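Local coordinates for protein N-acetyl-beta-D glucosaminidase (Rhizomucor miehei CAU432, PDB 4ZM6) that probably hydrolyses terminal N-acetyl-beta-D-glucosamine residues as a family 3 glycosidase and carries a GCN5-related glucosamine N-acetyltransferase region that binds acetyl-CoA, at residues 600-614 / 638-652. Numbering follows the deposited sequence.
With ACO (acetyl coenzyme *a), chain C.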
loop_
_atom_site.group_PDB
_atom_site.type_symbol
_atom_site.label_atom_id
_atom_site.label_comp_id
_atom_site.label_asym_id
_atom_site.label_seq_id
_atom_site.Cartn_x
_atom_site.Cartn_y
_atom_site.Cartn_z
ATOM N N THR A 600 18.171 -1.869 7.425
ATOM C CA THR A 600 17.237 -1.252 8.361
ATOM C C THR A 600 16.540 -2.302 9.233
ATOM O O THR A 600 16.096 -3.333 8.738
ATOM C CB THR A 600 16.186 -0.426 7.578
ATOM O OG1 THR A 600 16.605 0.936 7.517
ATOM C CG2 THR A 600 14.799 -0.477 8.215
ATOM N N GLN A 601 16.442 -2.022 10.529
ATOM C CA GLN A 601 15.707 -2.878 11.457
ATOM C C GLN A 601 15.059 -2.040 12.554
ATOM O O GLN A 601 15.454 -0.895 12.780
ATOM C CB GLN A 601 16.618 -3.976 12.041
ATOM C CG GLN A 601 17.568 -3.583 13.168
ATOM C CD GLN A 601 18.106 -4.798 13.927
ATOM O OE1 GLN A 601 17.795 -5.946 13.603
ATOM N NE2 GLN A 601 18.914 -4.544 14.949
ATOM N N ILE A 602 14.049 -2.605 13.208
ATOM C CA ILE A 602 13.366 -1.937 14.314
ATOM C C ILE A 602 13.382 -2.850 15.534
ATOM O O ILE A 602 12.993 -4.016 15.452
ATOM C CB ILE A 602 11.912 -1.557 13.952
ATOM C CG1 ILE A 602 11.905 -0.418 12.934
ATOM C CG2 ILE A 602 11.131 -1.133 15.191
ATOM C CD1 ILE A 602 10.549 -0.160 12.308
ATOM N N VAL A 603 13.833 -2.301 16.656
ATOM C CA VAL A 603 13.983 -3.044 17.902
ATOM C C VAL A 603 13.265 -2.291 19.012
ATOM O O VAL A 603 13.210 -1.064 19.001
ATOM C CB VAL A 603 15.478 -3.208 18.256
ATOM C CG1 VAL A 603 15.672 -3.621 19.709
ATOM C CG2 VAL A 603 16.126 -4.222 17.328
ATOM N N VAL A 604 12.716 -3.031 19.968
ATOM C CA VAL A 604 12.048 -2.433 21.118
ATOM C C VAL A 604 12.994 -2.365 22.326
ATOM O O VAL A 604 13.580 -3.373 22.718
ATOM C CB VAL A 604 10.786 -3.228 21.490
ATOM C CG1 VAL A 604 10.104 -2.601 22.692
ATOM C CG2 VAL A 604 9.832 -3.290 20.305
ATOM N N VAL A 605 13.137 -1.166 22.894
ATOM C CA VAL A 605 13.961 -0.926 24.090
ATOM C C VAL A 605 13.174 -0.035 25.054
ATOM O O VAL A 605 12.762 1.066 24.687
ATOM C CB VAL A 605 15.293 -0.223 23.735
ATOM C CG1 VAL A 605 16.114 0.050 24.990
ATOM C CG2 VAL A 605 16.094 -1.048 22.732
ATOM N N ASP A 606 12.964 -0.517 26.281
ATOM C CA ASP A 606 12.081 0.142 27.264
ATOM C C ASP A 606 10.634 0.271 26.759
ATOM O O ASP A 606 9.856 1.077 27.264
ATOM C CB ASP A 606 12.639 1.517 27.668
ATOM C CG ASP A 606 13.987 1.423 28.363
ATOM O OD1 ASP A 606 14.020 1.004 29.540
ATOM O OD2 ASP A 606 15.010 1.782 27.741
ATOM N N ASN A 607 10.283 -0.555 25.778
ATOM C CA ASN A 607 9.012 -0.463 25.056
ATOM C C ASN A 607 8.820 0.802 24.192
ATOM O O ASN A 607 7.690 1.188 23.875
ATOM C CB ASN A 607 7.819 -0.691 25.993
ATOM C CG ASN A 607 6.673 -1.415 25.303
ATOM O OD1 ASN A 607 6.894 -2.328 24.506
ATOM N ND2 ASN A 607 5.446 -1.008 25.597
ATOM N N LYS A 608 9.931 1.430 23.807
ATOM C CA LYS A 608 9.952 2.389 22.705
ATOM C C LYS A 608 10.440 1.650 21.462
ATOM O O LYS A 608 11.418 0.914 21.531
ATOM C CB LYS A 608 10.920 3.544 22.992
ATOM C CG LYS A 608 10.367 4.699 23.814
ATOM C CD LYS A 608 11.177 5.965 23.541
ATOM C CE LYS A 608 10.702 7.158 24.358
ATOM N NZ LYS A 608 11.253 7.149 25.743
ATOM N N LYS A 609 9.773 1.839 20.329
ATOM C CA LYS A 609 10.304 1.353 19.055
ATOM C C LYS A 609 11.574 2.133 18.727
ATOM O O LYS A 609 11.583 3.355 18.828
ATOM C CB LYS A 609 9.305 1.553 17.915
ATOM C CG LYS A 609 8.180 0.535 17.830
ATOM C CD LYS A 609 7.339 0.813 16.590
ATOM C CE LYS A 609 6.318 -0.274 16.308
ATOM N NZ LYS A 609 5.154 -0.209 17.235
ATOM N N HIS A 610 12.635 1.431 18.344
ATOM C CA HIS A 610 13.890 2.069 17.953
ATOM C C HIS A 610 14.245 1.645 16.540
ATOM O O HIS A 610 14.351 0.453 16.260
ATOM C CB HIS A 610 15.031 1.672 18.893
ATOM C CG HIS A 610 15.057 2.440 20.175
ATOM N ND1 HIS A 610 16.164 3.147 20.593
ATOM C CD2 HIS A 610 14.114 2.614 21.132
ATOM C CE1 HIS A 610 15.903 3.722 21.754
ATOM N NE2 HIS A 610 14.664 3.416 22.102
ATOM N N GLY A 611 14.428 2.619 15.656
ATOM C CA GLY A 611 14.818 2.349 14.286
ATOM C C GLY A 611 16.324 2.371 14.181
ATOM O O GLY A 611 16.962 3.309 14.648
ATOM N N GLN A 612 16.899 1.336 13.580
ATOM C CA GLN A 612 18.336 1.271 13.416
ATOM C C GLN A 612 18.658 1.275 11.938
ATOM O O GLN A 612 18.159 0.431 11.193
ATOM C CB GLN A 612 18.891 0.019 14.082
ATOM C CG GLN A 612 18.556 -0.092 15.561
ATOM C CD GLN A 612 19.413 -1.123 16.287
ATOM O OE1 GLN A 612 19.903 -2.083 15.686
ATOM N NE2 GLN A 612 19.605 -0.922 17.587
ATOM N N LEU A 613 19.466 2.249 11.516
ATOM C CA LEU A 613 19.935 2.333 10.142
ATOM C C LEU A 613 21.226 1.534 10.085
ATOM O O LEU A 613 22.302 2.039 10.401
ATOM C CB LEU A 613 20.142 3.792 9.721
ATOM C CG LEU A 613 20.145 4.096 8.216
ATOM C CD1 LEU A 613 20.139 5.593 7.961
ATOM C CD2 LEU A 613 21.343 3.485 7.528
ATOM N N MET A 614 21.100 0.271 9.691
ATOM C CA MET A 614 22.196 -0.687 9.792
ATOM C C MET A 614 23.310 -0.351 8.813
ATOM O O MET A 614 24.491 -0.472 9.131
ATOM C CB MET A 614 21.696 -2.114 9.521
ATOM C CG MET A 614 20.641 -2.622 10.496
ATOM S SD MET A 614 19.888 -4.170 9.944
ATOM C CE MET A 614 21.260 -5.296 10.167
ATOM N N HIS A 638 10.020 5.231 6.444
ATOM C CA HIS A 638 9.533 3.976 7.008
ATOM C C HIS A 638 9.479 4.040 8.534
ATOM O O HIS A 638 8.440 3.761 9.124
ATOM C CB HIS A 638 10.390 2.789 6.569
ATOM C CG HIS A 638 10.068 1.528 7.306
ATOM N ND1 HIS A 638 11.000 0.841 8.053
ATOM C CD2 HIS A 638 8.898 0.864 7.457
ATOM C CE1 HIS A 638 10.423 -0.208 8.612
ATOM N NE2 HIS A 638 9.147 -0.214 8.270
ATOM N N PHE A 639 10.594 4.410 9.159
ATOM C CA PHE A 639 10.643 4.564 10.606
ATOM C C PHE A 639 9.533 5.484 11.081
ATOM O O PHE A 639 8.835 5.187 12.048
ATOM C CB PHE A 639 11.971 5.173 11.053
ATOM C CG PHE A 639 13.168 4.286 10.849
ATOM C CD1 PHE A 639 13.109 2.918 11.091
ATOM C CD2 PHE A 639 14.383 4.840 10.465
ATOM C CE1 PHE A 639 14.225 2.121 10.908
ATOM C CE2 PHE A 639 15.503 4.046 10.290
ATOM C CZ PHE A 639 15.423 2.685 10.507
ATOM N N ARG A 640 9.387 6.607 10.387
ATOM C CA ARG A 640 8.408 7.626 10.737
ATOM C C ARG A 640 6.992 7.053 10.795
ATOM O O ARG A 640 6.267 7.292 11.757
ATOM C CB ARG A 640 8.486 8.776 9.728
ATOM C CG ARG A 640 7.596 9.966 10.028
ATOM C CD ARG A 640 7.840 11.094 9.041
ATOM N NE ARG A 640 9.232 11.564 9.051
ATOM C CZ ARG A 640 10.077 11.540 8.015
ATOM N NH1 ARG A 640 9.717 11.063 6.827
ATOM N NH2 ARG A 640 11.308 12.009 8.171
ATOM N N GLU A 641 6.613 6.296 9.767
ATOM C CA GLU A 641 5.292 5.659 9.706
ATOM C C GLU A 641 5.116 4.614 10.798
ATOM O O GLU A 641 4.020 4.455 11.334
ATOM C CB GLU A 641 5.070 4.993 8.345
ATOM C CG GLU A 641 4.930 5.962 7.182
ATOM C CD GLU A 641 5.064 5.273 5.833
ATOM O OE1 GLU A 641 6.206 4.949 5.430
ATOM O OE2 GLU A 641 4.025 5.053 5.173
ATOM N N GLN A 642 6.196 3.899 11.112
ATOM C CA GLN A 642 6.173 2.862 12.144
ATOM C C GLN A 642 6.165 3.411 13.567
ATOM O O GLN A 642 5.856 2.678 14.505
ATOM C CB GLN A 642 7.372 1.920 11.987
ATOM C CG GLN A 642 7.331 1.066 10.733
ATOM C CD GLN A 642 6.057 0.258 10.643
ATOM O OE1 GLN A 642 5.746 -0.531 11.536
ATOM N NE2 GLN A 642 5.303 0.461 9.572
ATOM N N GLY A 643 6.510 4.683 13.735
ATOM C CA GLY A 643 6.598 5.281 15.061
ATOM C C GLY A 643 7.909 4.956 15.756
ATOM O O GLY A 643 7.992 4.997 16.982
ATOM N N ALA A 644 8.932 4.619 14.971
ATOM C CA ALA A 644 10.285 4.473 15.493
ATOM C C ALA A 644 10.901 5.865 15.586
ATOM O O ALA A 644 11.618 6.300 14.679
ATOM C CB ALA A 644 11.116 3.574 14.591
ATOM N N ASP A 645 10.603 6.561 16.682
ATOM C CA ASP A 645 11.009 7.960 16.847
ATOM C C ASP A 645 12.424 8.146 17.410
ATOM O O ASP A 645 12.984 9.232 17.305
ATOM C CB ASP A 645 9.996 8.713 17.717
ATOM C CG ASP A 645 8.596 8.724 17.115
ATOM O OD1 ASP A 645 8.465 8.610 15.878
ATOM O OD2 ASP A 645 7.620 8.859 17.886
ATOM N N CYS A 646 12.994 7.107 18.018
ATOM C CA CYS A 646 14.403 7.131 18.402
ATOM C C CYS A 646 15.139 6.312 17.364
ATOM O O CYS A 646 14.896 5.120 17.238
ATOM C CB CYS A 646 14.614 6.548 19.798
ATOM S SG CYS A 646 13.698 7.394 21.109
ATOM N N ILE A 647 16.020 6.956 16.608
ATOM C CA ILE A 647 16.691 6.308 15.492
ATOM C C ILE A 647 18.196 6.332 15.730
ATOM O O ILE A 647 18.712 7.278 16.315
ATOM C CB ILE A 647 16.347 6.984 14.141
ATOM C CG1 ILE A 647 14.916 7.532 14.144
ATOM C CG2 ILE A 647 16.474 5.991 12.997
ATOM C CD1 ILE A 647 14.552 8.298 12.883
ATOM N N LYS A 648 18.887 5.288 15.267
ATOM C CA LYS A 648 20.318 5.085 15.530
ATOM C C LYS A 648 21.099 4.888 14.237
ATOM O O LYS A 648 20.609 4.254 13.315
ATOM C CB LYS A 648 20.490 3.842 16.412
ATOM C CG LYS A 648 21.926 3.484 16.774
ATOM C CD LYS A 648 22.026 2.085 17.370
ATOM C CE LYS A 648 23.148 1.983 18.393
ATOM N NZ LYS A 648 24.472 2.345 17.821
ATOM N N LEU A 649 22.316 5.421 14.176
ATOM C CA LEU A 649 23.234 5.104 13.081
ATOM C C LEU A 649 23.986 3.829 13.438
ATOM O O LEU A 649 24.625 3.750 14.495
ATOM C CB LEU A 649 24.242 6.230 12.829
ATOM C CG LEU A 649 23.815 7.450 12.012
ATOM C CD1 LEU A 649 25.020 8.351 11.780
ATOM C CD2 LEU A 649 23.187 7.059 10.684
ATOM N N GLY A 650 23.930 2.849 12.540
ATOM C CA GLY A 650 24.459 1.522 12.811
ATOM C C GLY A 650 23.420 0.719 13.558
ATOM O O GLY A 650 22.271 1.144 13.680
ATOM N N SER A 651 23.811 -0.445 14.060
ATOM C CA SER A 651 22.882 -1.294 14.795
ATOM C C SER A 651 23.549 -1.947 15.996
ATOM O O SER A 651 24.769 -1.911 16.148
ATOM C CB SER A 651 22.278 -2.355 13.867
ATOM O OG SER A 651 23.224 -2.830 12.921
ATOM N N THR A 652 22.722 -2.529 16.857
ATOM C CA THR A 652 23.199 -3.301 17.996
ATOM C C THR A 652 23.415 -4.762 17.568
ATOM O O THR A 652 24.560 -5.184 17.375
ATOM C CB THR A 652 22.214 -3.206 19.175
ATOM O OG1 THR A 652 20.891 -3.457 18.703
ATOM C CG2 THR A 652 22.247 -1.822 19.794
HETATM N N1A ACO C . 24.584 17.944 -8.200
HETATM C C2A ACO C . 25.526 18.492 -7.396
HETATM N N3A ACO C . 25.784 18.042 -6.147
HETATM C C4A ACO C . 25.107 16.986 -5.623
HETATM C C5A ACO C . 24.061 16.348 -6.444
HETATM C C6A ACO C . 23.826 16.891 -7.802
HETATM N N6A ACO C . 22.884 16.342 -8.607
HETATM N N7A ACO C . 23.541 15.360 -5.708
HETATM C C8A ACO C . 24.186 15.357 -4.513
HETATM N N9A ACO C . 25.116 16.332 -4.456
HETATM C C1B ACO C . 26.007 16.603 -3.293
HETATM C C2B ACO C . 25.440 17.676 -2.367
HETATM O O2B ACO C . 26.459 18.625 -2.029
HETATM C C3B ACO C . 24.907 16.939 -1.147
HETATM O O3B ACO C . 25.084 17.641 0.099
HETATM P P3B ACO C . 26.464 17.854 0.928
HETATM O O7A ACO C . 26.600 16.615 1.789
HETATM O O8A ACO C . 27.545 18.060 -0.108
HETATM O O9A ACO C . 26.169 19.091 1.729
HETATM C C4B ACO C . 25.602 15.580 -1.194
HETATM O O4B ACO C . 26.148 15.410 -2.512
HETATM C C5B ACO C . 24.637 14.451 -0.854
HETATM O O5B ACO C . 25.101 13.274 -1.500
HETATM P P1A ACO C . 24.102 12.190 -2.125
HETATM O O1A ACO C . 24.417 12.091 -3.599
HETATM O O2A ACO C . 22.682 12.409 -1.678
HETATM O O3A ACO C . 24.702 10.944 -1.313
HETATM P P2A ACO C . 25.575 9.822 -2.046
HETATM O O4A ACO C . 24.728 9.225 -3.145
HETATM O O5A ACO C . 26.925 10.382 -2.390
HETATM O O6A ACO C . 25.741 8.776 -0.842
HETATM C CBP ACO C . 27.034 8.044 1.072
HETATM C CCP ACO C . 26.305 9.195 0.400
HETATM C CDP ACO C . 26.052 6.926 1.389
HETATM C CEP ACO C . 27.635 8.552 2.374
HETATM C CAP ACO C . 28.119 7.574 0.100
HETATM O OAP ACO C . 29.206 8.494 0.120
HETATM C C9P ACO C . 28.624 6.189 0.386
HETATM O O9P ACO C . 28.134 5.245 -0.221
HETATM N N8P ACO C . 29.605 6.036 1.273
HETATM C C7P ACO C . 30.157 4.721 1.538
HETATM C C6P ACO C . 31.016 4.679 2.791
HETATM C C5P ACO C . 30.265 4.832 4.101
HETATM O O5P ACO C . 30.917 5.287 5.026
HETATM N N4P ACO C . 28.985 4.455 4.249
HETATM C C3P ACO C . 28.292 4.536 5.538
HETATM C C2P ACO C . 28.402 3.248 6.362
HETATM S S1P ACO C . 28.063 3.491 8.089
HETATM C C ACO C . 26.427 3.251 8.237
HETATM O O ACO C . 25.737 3.059 7.251
HETATM C CH3 ACO C . 25.845 3.288 9.614
#
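The beta-alpha-beta unit of the acetyltransferase region brings G611, Q612 and L613 of strand 608-614 alongside parallel strand 646-649, with helix 638-642 packed on one face. G611 N bonds to C646 O, K648 N to G611 O (2.8 Å) and L613 N to K648 O. On the helix side, G611 CA sits over one face of the F639 ring, 3.8 Å from its centroid, while I602 CG1 and Q612 O lie at the ring's edge. I602 CD1 reaches on to H638 CE1 and Q642 CG.

The other face of the sheet is polar around Q612. With CG beside the backbone N (chi1 -57°) and an extended chain beyond it, the amide runs across T652: NE2 donates in its own plane to T652 OG1 (3.1 Å), while OE1 accepts from T652 N (3.1 Å) and Q601 NE2 (2.8 Å), which arrive from opposite faces. These three bonds should fix the amide's rotation. Q601 NE2 also binds Y653 O.

At the end of the paired strands G650 N bonds to L613 O (2.8 Å). Both residues border the acetyl methyl of acetyl-CoA, G650 N lying 3.5 Å from CH3, placing this end of the parallel pair at the acetyl group, as in the acetyl-CoA site of the GNAT fold.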